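Side-chain contacts in alanine racemase (Acinetobacter baumannii, PDB 4QHR), which belongs to the alanine racemase family and joins an N-terminal TIM-barrel domain to a C-terminal domain built largely of beta strands: residues V282-V287 / L293-G298; I305-T310 / T318-W323. All coordinates share one frame; numbering follows the deposited sequence.

Interaction 1 (V282-V287 / L293-G298)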
ATOM      1  N   VAL A 282      -6.139   4.038 -15.471  1.00 14.36           N
ATOM      2  CA  VAL A 282      -6.423   3.643 -16.850  1.00 15.55           C
ATOM      3  C   VAL A 282      -7.624   4.413 -17.483  1.00 15.27           C
ATOM      4  O   VAL A 282      -7.911   4.275 -18.681  1.00 14.46           O
ATOM      5  CB  VAL A 282      -6.654   2.120 -16.958  1.00 15.58           C
ATOM      6  CG1 VAL A 282      -5.406   1.362 -16.604  1.00 16.06           C
ATOM      7  CG2 VAL A 282      -7.783   1.693 -16.088  1.00 15.97           C
ATOM      8  N   LYS A 283      -8.323   5.182 -16.638  1.00 15.45           N
ATOM      9  CA  LYS A 283      -9.412   6.079 -17.015  1.00 16.13           C
ATOM     10  C   LYS A 283      -9.244   7.228 -16.063  1.00 15.34           C
ATOM     11  O   LYS A 283      -8.512   7.092 -15.083  1.00 14.02           O
ATOM     12  CB  LYS A 283     -10.787   5.447 -16.734  1.00 19.28           C
ATOM     13  CG  LYS A 283     -10.872   3.935 -16.920  1.00 22.01           C
ATOM     14  CD  LYS A 283     -12.294   3.356 -16.957  1.00 25.87           C
ATOM     15  CE  LYS A 283     -13.305   4.054 -16.041  1.00 28.73           C
ATOM     16  NZ  LYS A 283     -14.693   3.568 -16.333  1.00 31.99           N
ATOM     17  N   GLN A 284      -9.979   8.310 -16.288  1.00 14.29           N
ATOM     18  CA  GLN A 284      -9.927   9.499 -15.433  1.00 14.57           C
ATOM     19  C   GLN A 284     -10.483   9.199 -14.005  1.00 12.41           C
ATOM     20  O   GLN A 284     -11.538   8.566 -13.835  1.00 10.34           O
ATOM     21  CB  GLN A 284     -10.741  10.621 -16.101  1.00 17.04           C
ATOM     22  CG  GLN A 284     -10.664  11.986 -15.424  1.00 20.25           C
ATOM     23  CD  GLN A 284     -11.227  13.121 -16.296  1.00 24.31           C
ATOM     24  OE1 GLN A 284     -12.261  12.975 -17.017  1.00 28.82           O
ATOM     25  NE2 GLN A 284     -10.571  14.279 -16.226  1.00 26.65           N
ATOM     26  N   ASN A 285      -9.786   9.679 -12.992  1.00 10.79           N
ATOM     27  CA  ASN A 285     -10.200   9.496 -11.622  1.00  9.99           C
ATOM     28  C   ASN A 285     -10.606  10.858 -11.052  1.00  9.70           C
ATOM     29  O   ASN A 285     -10.185  11.911 -11.573  1.00  9.66           O
ATOM     30  CB  ASN A 285      -9.037   8.885 -10.814  1.00  9.80           C
ATOM     31  CG  ASN A 285      -9.473   8.464  -9.437  1.00  9.59           C
ATOM     32  OD1 ASN A 285     -10.597   8.004  -9.265  1.00  9.15           O
ATOM     33  ND2 ASN A 285      -8.632   8.736  -8.421  1.00 10.33           N
ATOM     34  N   PHE A 286     -11.418  10.826 -10.002  1.00  9.40           N
ATOM     35  CA  PHE A 286     -11.952  12.005  -9.368  1.00  9.46           C
ATOM     36  C   PHE A 286     -11.763  11.909  -7.862  1.00  9.34           C
ATOM     37  O   PHE A 286     -11.672  10.808  -7.314  1.00  8.99           O
ATOM     38  CB  PHE A 286     -13.449  12.145  -9.706  1.00  9.68           C
ATOM     39  CG  PHE A 286     -13.713  12.328 -11.185  1.00  9.95           C
ATOM     40  CD1 PHE A 286     -13.840  11.235 -11.984  1.00 10.00           C
ATOM     41  CD2 PHE A 286     -13.799  13.598 -11.755  1.00 10.25           C
ATOM     42  CE1 PHE A 286     -14.032  11.376 -13.371  1.00 10.41           C
ATOM     43  CE2 PHE A 286     -14.010  13.749 -13.123  1.00 10.46           C
ATOM     44  CZ  PHE A 286     -14.115  12.616 -13.931  1.00 10.26           C
ATOM     45  N   VAL A 287     -11.727  13.067  -7.215  1.00  9.19           N
ATOM     46  CA  VAL A 287     -11.895  13.175  -5.775  1.00  9.56           C
ATOM     47  C   VAL A 287     -13.214  13.931  -5.477  1.00 10.18           C
ATOM     48  O   VAL A 287     -13.787  14.589  -6.364  1.00 10.76           O
ATOM     49  CB  VAL A 287     -10.745  13.879  -5.096  1.00  9.54           C
ATOM     50  CG1 VAL A 287      -9.429  13.165  -5.397  1.00  9.46           C
ATOM     51  CG2 VAL A 287     -10.626  15.359  -5.534  1.00  9.28           C
ATOM     52  N   LEU A 293     -17.326  16.591  -7.665  1.00 17.12           N
ATOM     53  CA  LEU A 293     -16.306  15.650  -8.080  1.00 16.93           C
ATOM     54  C   LEU A 293     -15.350  16.455  -8.891  1.00 16.92           C
ATOM     55  O   LEU A 293     -15.814  17.196  -9.788  1.00 15.71           O
ATOM     56  CB  LEU A 293     -16.918  14.531  -8.928  1.00 17.39           C
ATOM     57  CG  LEU A 293     -17.790  13.624  -8.073  1.00 18.38           C
ATOM     58  CD1 LEU A 293     -18.656  12.679  -8.923  1.00 19.48           C
ATOM     59  CD2 LEU A 293     -16.954  12.824  -7.074  1.00 18.26           C
ATOM     60  N   CYS A 294     -14.042  16.335  -8.591  1.00 15.60           N
ATOM     61  CA  CYS A 294     -12.976  17.043  -9.268  1.00 15.26           C
ATOM     62  C   CYS A 294     -11.941  16.077  -9.831  1.00 14.40           C
ATOM     63  O   CYS A 294     -11.452  15.200  -9.099  1.00 13.12           O
ATOM     64  CB  CYS A 294     -12.267  17.989  -8.299  1.00 16.85           C
ATOM     65  SG  CYS A 294     -13.398  19.133  -7.522  1.00 19.19           S
ATOM     66  N   PRO A 295     -11.587  16.227 -11.123  1.00 13.21           N
ATOM     67  CA  PRO A 295     -10.639  15.312 -11.700  1.00 12.32           C
ATOM     68  C   PRO A 295      -9.213  15.456 -11.150  1.00 11.48           C
ATOM     69  O   PRO A 295      -8.740  16.561 -10.841  1.00 11.11           O
ATOM     70  CB  PRO A 295     -10.659  15.658 -13.193  1.00 12.81           C
ATOM     71  CG  PRO A 295     -11.216  16.995 -13.300  1.00 13.26           C
ATOM     72  CD  PRO A 295     -12.063  17.234 -12.090  1.00 13.58           C
ATOM     73  N   VAL A 296      -8.569  14.304 -10.983  1.00 10.57           N
ATOM     74  CA  VAL A 296      -7.159  14.222 -10.654  1.00  9.96           C
ATOM     75  C   VAL A 296      -6.408  14.459 -11.978  1.00 10.03           C
ATOM     76  O   VAL A 296      -6.730  13.848 -12.998  1.00  9.78           O
ATOM     77  CB  VAL A 296      -6.818  12.832 -10.053  1.00  9.79           C
ATOM     78  CG1 VAL A 296      -5.342  12.710  -9.766  1.00  9.88           C
ATOM     79  CG2 VAL A 296      -7.663  12.541  -8.831  1.00  9.94           C
ATOM     80  N   VAL A 297      -5.430  15.358 -11.973  1.00  9.99           N
ATOM     81  CA  VAL A 297      -4.754  15.755 -13.197  1.00 10.28           C
ATOM     82  C   VAL A 297      -3.276  15.500 -13.130  1.00 10.54           C
ATOM     83  O   VAL A 297      -2.626  15.740 -12.074  1.00 10.27           O
ATOM     84  CB  VAL A 297      -5.015  17.222 -13.603  1.00 10.38           C
ATOM     85  CG1 VAL A 297      -6.506  17.379 -13.851  1.00 10.59           C
ATOM     86  CG2 VAL A 297      -4.575  18.237 -12.556  1.00 10.39           C
ATOM     87  N   GLY A 298      -2.744  15.004 -14.234  1.00 10.19           N
ATOM     88  CA  GLY A 298      -1.312  14.672 -14.305  1.00 11.10           C
ATOM     89  C   GLY A 298      -0.986  13.491 -13.381  1.00 11.53           C
ATOM     90  O   GLY A 298      -1.863  12.886 -12.806  1.00 10.90           O
TER
HETATM   91  O   HOH W   1      -7.189  10.484 -13.324  1.00 20.06           O

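Interaction 2 (I305-T310 / T318-W323)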
ATOM      1  N   ILE A 305      -0.885  14.927  -4.939  1.00  7.99           N
ATOM      2  CA  ILE A 305      -1.637  14.856  -6.184  1.00  7.81           C
ATOM      3  C   ILE A 305      -2.122  16.249  -6.570  1.00  7.92           C
ATOM      4  O   ILE A 305      -2.220  17.173  -5.716  1.00  7.49           O
ATOM      5  CB  ILE A 305      -2.850  13.834  -6.140  1.00  7.63           C
ATOM      6  CG1 ILE A 305      -3.964  14.320  -5.207  1.00  7.52           C
ATOM      7  CG2 ILE A 305      -2.383  12.462  -5.781  1.00  7.58           C
ATOM      8  CD1 ILE A 305      -5.195  13.435  -5.096  1.00  7.46           C
ATOM      9  N   ALA A 306      -2.454  16.395  -7.871  1.00  8.09           N
ATOM     10  CA  ALA A 306      -3.040  17.630  -8.374  1.00  8.33           C
ATOM     11  C   ALA A 306      -4.485  17.370  -8.845  1.00  8.98           C
ATOM     12  O   ALA A 306      -4.768  16.322  -9.436  1.00  8.69           O
ATOM     13  CB  ALA A 306      -2.198  18.185  -9.504  1.00  8.45           C
ATOM     14  N   ILE A 307      -5.376  18.327  -8.572  1.00  9.91           N
ATOM     15  CA  ILE A 307      -6.767  18.255  -8.947  1.00 11.25           C
ATOM     16  C   ILE A 307      -7.174  19.548  -9.657  1.00 11.88           C
ATOM     17  O   ILE A 307      -6.638  20.641  -9.365  1.00 10.29           O
ATOM     18  CB  ILE A 307      -7.678  17.973  -7.737  1.00 12.90           C
ATOM     19  CG1 ILE A 307      -7.590  19.073  -6.732  1.00 14.12           C
ATOM     20  CG2 ILE A 307      -7.291  16.640  -7.030  1.00 12.72           C
ATOM     21  CD1 ILE A 307      -8.369  18.731  -5.492  1.00 15.88           C
ATOM     22  N   ASP A 308      -8.089  19.407 -10.607  1.00 12.53           N
ATOM     23  CA  ASP A 308      -8.668  20.545 -11.289  1.00 13.44           C
ATOM     24  C   ASP A 308      -9.815  21.068 -10.448  1.00 13.93           C
ATOM     25  O   ASP A 308     -10.830  20.396 -10.311  1.00 14.16           O
ATOM     26  CB  ASP A 308      -9.155  20.114 -12.670  1.00 13.73           C
ATOM     27  CG  ASP A 308      -9.871  21.213 -13.412  1.00 14.64           C
ATOM     28  OD1 ASP A 308      -9.875  22.351 -12.951  1.00 12.84           O
ATOM     29  OD2 ASP A 308     -10.413  20.894 -14.504  1.00 15.52           O
ATOM     30  N   VAL A 309      -9.640  22.275  -9.910  1.00 15.07           N
ATOM     31  CA  VAL A 309     -10.634  22.908  -9.063  1.00 16.57           C
ATOM     32  C   VAL A 309     -11.274  24.110  -9.745  1.00 19.29           C
ATOM     33  O   VAL A 309     -11.955  24.887  -9.088  1.00 21.69           O
ATOM     34  CB  VAL A 309     -10.077  23.329  -7.694  1.00 15.68           C
ATOM     35  CG1 VAL A 309      -9.777  22.075  -6.870  1.00 15.48           C
ATOM     36  CG2 VAL A 309      -8.853  24.236  -7.806  1.00 15.19           C
ATOM     37  N   THR A 310     -11.058  24.256 -11.038  1.00 21.14           N
ATOM     38  CA  THR A 310     -11.641  25.372 -11.788  1.00 23.39           C
ATOM     39  C   THR A 310     -13.121  25.613 -11.414  1.00 25.86           C
ATOM     40  O   THR A 310     -13.502  26.754 -11.096  1.00 27.20           O
ATOM     41  CB  THR A 310     -11.443  25.193 -13.308  1.00 23.52           C
ATOM     42  OG1 THR A 310     -10.050  24.997 -13.566  1.00 22.75           O
ATOM     43  CG2 THR A 310     -11.920  26.474 -14.063  1.00 24.09           C
ATOM     44  N   THR A 318      -8.846  23.090   2.625  1.00 12.78           N
ATOM     45  CA  THR A 318     -10.107  22.436   2.256  1.00 13.53           C
ATOM     46  C   THR A 318      -9.890  20.927   2.202  1.00 13.28           C
ATOM     47  O   THR A 318      -8.865  20.470   1.695  1.00 11.63           O
ATOM     48  CB  THR A 318     -10.592  22.890   0.899  1.00 13.74           C
ATOM     49  OG1 THR A 318     -11.083  24.222   1.014  1.00 13.27           O
ATOM     50  CG2 THR A 318     -11.636  21.994   0.304  1.00 13.75           C
ATOM     51  N   GLN A 319     -10.883  20.220   2.743  1.00 13.69           N
ATOM     52  CA  GLN A 319     -10.843  18.797   2.952  1.00 14.93           C
ATOM     53  C   GLN A 319     -11.192  18.139   1.640  1.00 11.97           C
ATOM     54  O   GLN A 319     -12.040  18.580   0.965  1.00 11.21           O
ATOM     55  CB  GLN A 319     -11.813  18.356   4.075  1.00 17.69           C
ATOM     56  CG  GLN A 319     -11.124  18.123   5.429  1.00 21.63           C
ATOM     57  CD  GLN A 319     -11.786  16.986   6.216  1.00 25.59           C
ATOM     58  OE1 GLN A 319     -12.733  17.235   6.963  1.00 28.79           O
ATOM     59  NE2 GLN A 319     -11.281  15.718   6.057  1.00 27.02           N
ATOM     60  N   VAL A 320     -10.495  17.087   1.307  1.00 10.70           N
ATOM     61  CA  VAL A 320     -10.638  16.406   0.035  1.00  9.98           C
ATOM     62  C   VAL A 320     -10.813  14.893   0.308  1.00  9.84           C
ATOM     63  O   VAL A 320      -9.993  14.303   1.043  1.00 10.10           O
ATOM     64  CB  VAL A 320      -9.369  16.598  -0.818  1.00  9.87           C
ATOM     65  CG1 VAL A 320      -9.428  15.795  -2.121  1.00  9.54           C
ATOM     66  CG2 VAL A 320      -9.172  18.077  -1.124  1.00 10.12           C
ATOM     67  N   GLU A 321     -11.882  14.314  -0.228  1.00  9.53           N
ATOM     68  CA  GLU A 321     -12.187  12.915  -0.034  1.00  9.68           C
ATOM     69  C   GLU A 321     -11.645  12.079  -1.180  1.00  9.77           C
ATOM     70  O   GLU A 321     -12.027  12.274  -2.349  1.00  9.82           O
ATOM     71  CB  GLU A 321     -13.701  12.711   0.099  1.00  9.59           C
ATOM     72  CG  GLU A 321     -14.108  11.233   0.204  1.00  9.62           C
ATOM     73  CD  GLU A 321     -15.629  11.086   0.335  1.00 10.06           C
ATOM     74  OE1 GLU A 321     -16.218  11.956   1.023  1.00 11.06           O
ATOM     75  OE2 GLU A 321     -16.215  10.169  -0.268  1.00  9.39           O
ATOM     76  N   LEU A 322     -10.769  11.126  -0.860  1.00  9.77           N
ATOM     77  CA  LEU A 322     -10.202  10.252  -1.876  1.00  9.26           C
ATOM     78  C   LEU A 322     -11.112   9.074  -2.113  1.00  9.26           C
ATOM     79  O   LEU A 322     -11.344   8.677  -3.245  1.00  9.09           O
ATOM     80  CB  LEU A 322      -8.810   9.841  -1.478  1.00  9.86           C
ATOM     81  CG  LEU A 322      -8.031  11.123  -1.219  1.00 10.42           C
ATOM     82  CD1 LEU A 322      -6.995  10.847  -0.198  1.00 10.91           C
ATOM     83  CD2 LEU A 322      -7.541  11.733  -2.527  1.00 10.22           C
ATOM     84  N   TRP A 323     -11.686   8.533  -1.053  1.00  8.63           N
ATOM     85  CA  TRP A 323     -12.847   7.712  -1.193  1.00  8.40           C
ATOM     86  C   TRP A 323     -13.577   7.664   0.107  1.00  8.65           C
ATOM     87  O   TRP A 323     -13.005   8.011   1.160  1.00  8.34           O
ATOM     88  CB  TRP A 323     -12.481   6.312  -1.688  1.00  8.61           C
ATOM     89  CG  TRP A 323     -11.513   5.498  -0.865  1.00  8.20           C
ATOM     90  CD1 TRP A 323     -11.789   4.803   0.296  1.00  8.39           C
ATOM     91  CD2 TRP A 323     -10.183   5.161  -1.219  1.00  8.10           C
ATOM     92  NE1 TRP A 323     -10.668   4.104   0.691  1.00  8.23           N
ATOM     93  CE2 TRP A 323      -9.675   4.320  -0.222  1.00  8.00           C
ATOM     94  CE3 TRP A 323      -9.344   5.532  -2.279  1.00  7.94           C
ATOM     95  CZ2 TRP A 323      -8.370   3.824  -0.255  1.00  8.06           C
ATOM     96  CZ3 TRP A 323      -8.048   5.035  -2.302  1.00  8.10           C
ATOM     97  CH2 TRP A 323      -7.592   4.173  -1.295  1.00  8.09           C
TER

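Interaction 1 (V282-V287 / L293-G298)
The ring of Phe286 is set obliquely against the backbone of 293-297, over Cys294 C and Pro295 N. CD2 comes 3.5 Å from Pro295 N and CE2 3.9 Å from Pro295 CB, while Leu293 CB lies near the ring as well. Gln284, extended with CG anti to the backbone N (chi1 -173°), runs alongside Pro295 and brings NE2 to 3.3 Å from Pro295 CB. In a separate contact the Asn285 amide points the same way as Val296, its ND2 resting 3.9 Å from Val296 CG2, and Arg327 holds its OD1. The backbone bonds identify an antiparallel beta hairpin of the C-terminal domain. Phe286 and Pro295 form a non-hydrogen-bonded pair, and Val287 and Cys294 a hydrogen-bonded one, with Val287 N to Cys294 O 2.9 Å and Cys294 N to Val287 O 2.8 Å. Beyond them, Val296 N donates to Asn285 O at 2.9 Å. Phe286 and Pro295 share one face of the hairpin; Val287 and Cys294 share the other. The Val287 and Val296 side chains lie roughly perpendicular, meeting through CG1 and CG2. A water accepts from Asn285 N at 2.7 Å and makes a weak bond to Val296 O.

Interaction 2 (I305-T310 / T318-W323)
Ile305 and Leu322 lie alongside one another with their side chains running in opposing senses, and they meet through methyl groups, Ile305 CD1 lying 3.9 Å from Leu322 CD2. Ile305 directs its CB at the other segment and carries CG1 wedged between its own N and C (chi1 69°), after which the chain runs straight out to CD1. Leu322 reaches its partner differently: its CB does not aim at 305-310, but with CG beside the backbone N (chi1 -55°) the end of the side chain swings nearer. Ile307 and Val320 both point inward and make a looser pair, with Ile307 CD1 4.5 Å from Val320 CG2. The backbones are well apart, since Ile307 CA and Val320 CA are separated by 10.0 Å, so these strands face each other across the interior of the curled C-terminal sheet instead of pairing. Val287, Ile289 and Ile271 add further apolar surface around them. Leu322 stands at a corner, where it and Trp323 both face Phe236 in a classic beta bulge. Where strand 305-308 ends, Asp308 OD1 closes an Asx turn, taking Thr310 N at 2.9 Å from the anti side but 32° out of the carboxylate plane, and Thr310 OG1 at 2.7 Å through the syn lone pair. No hydrogen bond crosses the contact itself: four buried aliphatic residues meet over 109 Å², consistent with association through apolar burial.

Overall arrangement
From the N terminus, the chain first closes interaction 1, a short loop in which strand 286-289 turns back into strand 292-297. It then runs on to strand 305-308, which pairs antiparallel with 292-297; Val297 N to Ala306 O (2.8 Å) and Pro295 O to Asp308 N (2.9 Å) are probable hydrogen bonds. Interaction 2 opens only there and closes at 318-323, so the two contacts follow in series and neither encloses nor crosses the other. The centres of interaction 1 and interaction 2 are about 9 Å apart. Val287 packs against Glu321 O, bringing the hairpin to the second segment of interaction 2. Together they tie the hairpin, strand 305-308 and strand 319-321 within one mixed sheet.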